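Local coordinates for phenolic acid decarboxylase (Sedimentibacter hydroxybenzoicus, PDB 7AE5), which catalyses the reversible, non-oxidative decarboxylation of 4-hydroxybenzoate and 3,4-dihydroxybenzoate, using prenylated FMN and manganese, at residues V385-E390 / D441-V446. Residues are numbered along the deposited sequence; the frame is centred on the assembly and turned at random.
With RB (rubidium ion), chain Q.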
loop_
_atom_site.group_PDB
_atom_site.type_symbol
_atom_site.label_atom_id
_atom_site.label_comp_id
_atom_site.label_asym_id
_atom_site.label_seq_id
_atom_site.Cartn_x
_atom_site.Cartn_y
_atom_site.Cartn_z
ATOM N N VAL C 385 -6.632 -3.012 17.010
ATOM C CA VAL C 385 -6.683 -4.331 17.629
ATOM C C VAL C 385 -5.270 -4.895 17.670
ATOM O O VAL C 385 -4.663 -5.141 16.620
ATOM C CB VAL C 385 -7.626 -5.279 16.873
ATOM C CG1 VAL C 385 -7.688 -6.632 17.565
ATOM C CG2 VAL C 385 -9.011 -4.665 16.758
ATOM N N ILE C 386 -4.755 -5.107 18.878
ATOM C CA ILE C 386 -3.433 -5.681 19.100
ATOM C C ILE C 386 -3.615 -7.070 19.690
ATOM O O ILE C 386 -4.349 -7.241 20.671
ATOM C CB ILE C 386 -2.581 -4.799 20.028
ATOM C CG1 ILE C 386 -2.522 -3.364 19.502
ATOM C CG2 ILE C 386 -1.183 -5.380 20.184
ATOM C CD1 ILE C 386 -2.049 -2.361 20.525
ATOM N N VAL C 387 -2.952 -8.059 19.099
ATOM C CA VAL C 387 -3.002 -9.439 19.571
ATOM C C VAL C 387 -1.627 -9.816 20.102
ATOM O O VAL C 387 -0.618 -9.646 19.407
ATOM C CB VAL C 387 -3.449 -10.406 18.463
ATOM C CG1 VAL C 387 -3.692 -11.787 19.046
ATOM C CG2 VAL C 387 -4.704 -9.885 17.780
ATOM N N VAL C 388 -1.589 -10.327 21.330
ATOM C CA VAL C 388 -0.352 -10.721 21.986
ATOM C C VAL C 388 -0.463 -12.188 22.396
ATOM O O VAL C 388 -1.537 -12.790 22.357
ATOM C CB VAL C 388 -0.030 -9.834 23.203
ATOM C CG1 VAL C 388 0.093 -8.373 22.781
ATOM C CG2 VAL C 388 -1.105 -9.994 24.268
ATOM N N ASP C 389 0.672 -12.756 22.798
ATOM C CA ASP C 389 0.721 -14.170 23.135
ATOM C C ASP C 389 0.043 -14.435 24.478
ATOM O O ASP C 389 -0.345 -13.521 25.211
ATOM C CB ASP C 389 2.164 -14.671 23.167
ATOM C CG ASP C 389 2.795 -14.726 21.792
ATOM O OD1 ASP C 389 2.193 -15.347 20.890
ATOM O OD2 ASP C 389 3.895 -14.158 21.617
ATOM N N GLU C 390 -0.074 -15.725 24.801
ATOM C CA GLU C 390 -0.847 -16.145 25.964
ATOM C C GLU C 390 -0.202 -15.709 27.272
ATOM O O GLU C 390 -0.908 -15.465 28.256
ATOM C CB GLU C 390 -1.037 -17.664 25.936
ATOM C CG GLU C 390 0.247 -18.463 26.132
ATOM C CD GLU C 390 0.960 -18.768 24.823
ATOM O OE1 GLU C 390 0.621 -18.142 23.795
ATOM O OE2 GLU C 390 1.863 -19.634 24.826
ATOM N N ASP C 441 -0.427 -7.771 14.722
ATOM C CA ASP C 441 -0.154 -9.134 15.173
ATOM C C ASP C 441 1.180 -9.151 15.921
ATOM O O ASP C 441 2.235 -9.500 15.381
ATOM C CB ASP C 441 -0.168 -10.101 13.990
ATOM C CG ASP C 441 0.272 -11.503 14.374
ATOM O OD1 ASP C 441 0.161 -11.854 15.568
ATOM O OD2 ASP C 441 0.717 -12.258 13.483
ATOM N N ALA C 442 1.110 -8.787 17.207
ATOM C CA ALA C 442 2.259 -8.794 18.107
ATOM C C ALA C 442 2.532 -10.172 18.697
ATOM O O ALA C 442 3.036 -10.269 19.824
ATOM C CB ALA C 442 2.062 -7.769 19.227
ATOM N N THR C 443 2.211 -11.238 17.973
ATOM C CA THR C 443 2.460 -12.585 18.459
ATOM C C THR C 443 3.679 -13.203 17.784
ATOM O O THR C 443 4.117 -12.780 16.699
ATOM C CB THR C 443 1.240 -13.490 18.248
ATOM O OG1 THR C 443 1.062 -13.745 16.849
ATOM C CG2 THR C 443 -0.010 -12.843 18.821
ATOM N N THR C 444 4.222 -14.210 18.477
ATOM C CA THR C 444 5.354 -14.992 17.999
ATOM C C THR C 444 4.899 -15.946 16.902
ATOM O O THR C 444 3.890 -16.639 17.074
ATOM C CB THR C 444 5.960 -15.792 19.156
ATOM O OG1 THR C 444 6.284 -14.914 20.242
ATOM C CG2 THR C 444 7.206 -16.533 18.709
ATOM N N PRO C 445 5.601 -16.013 15.773
ATOM C CA PRO C 445 5.193 -16.933 14.705
ATOM C C PRO C 445 5.210 -18.382 15.171
ATOM O O PRO C 445 6.110 -18.816 15.891
ATOM C CB PRO C 445 6.234 -16.688 13.607
ATOM C CG PRO C 445 6.769 -15.317 13.886
ATOM C CD PRO C 445 6.736 -15.161 15.374
ATOM N N VAL C 446 4.190 -19.123 14.761
ATOM C CA VAL C 446 4.143 -20.569 14.955
ATOM C C VAL C 446 3.995 -21.204 13.580
ATOM O O VAL C 446 3.546 -20.545 12.626
ATOM C CB VAL C 446 3.001 -20.986 15.913
ATOM C CG1 VAL C 446 3.018 -20.140 17.174
ATOM C CG2 VAL C 446 1.661 -20.883 15.221
HETATM RB RB RB Q . 3.965 -11.158 14.857
HETATM O O HOH W 1 3.187 -11.486 22.397
HETATM O O HOH W 2 2.820 -17.778 19.446
HETATM O O HOH W 3 3.091 -13.162 13.745
#
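Val387 and Asp441 form a parallel beta bridge, their CA atoms 5.2 Å apart, where strand 384-388 runs beside Asp441 of strand 434-441. From Ile386 to Asp389 and from Asp441 to Thr444 the two backbones run about 16° apart in direction. Ala442 points its CB toward the 385-390 segment, 4.1 Å from both Ile386 CG2 and Val388 CG1, and Leu404 of helix 397-407 packs against both Ile386 and Ala442. Thr443 lays its CG2 against Val387 CG1 at 3.8 Å. Strands 384-388 and 434-441 are parallel neighbours in the mixed five-stranded sheet of the UbiD C-terminal domain, and 442-446 belongs to the loop that follows; helix 364-372 covers the face that carries Val387 and Asp441. Thr443 N donates to Asp441 OD1, closing an Asx turn, and the carbonyl oxygens of Asp441 and Thr443 bind a rubidium ion together with the backbone O of Arg407, Asp413 OD1 and a water that donates to Asp441 OD2. Further along, Asp389 reaches across to Thr444. With CG anti to its own carbonyl carbon (chi1 -70°), its OD2 accepts from Thr444 OG1 at 2.9 Å and, through the syn lone pair, from Thr444 N at 3.2 Å. Replacing this aspartate with alanine would probably leave Thr444 N and OG1 without their carboxylate partner. One water joins Asp389 N and OD2 to Ala442 O; another links Asp389 OD1 to Thr444 O.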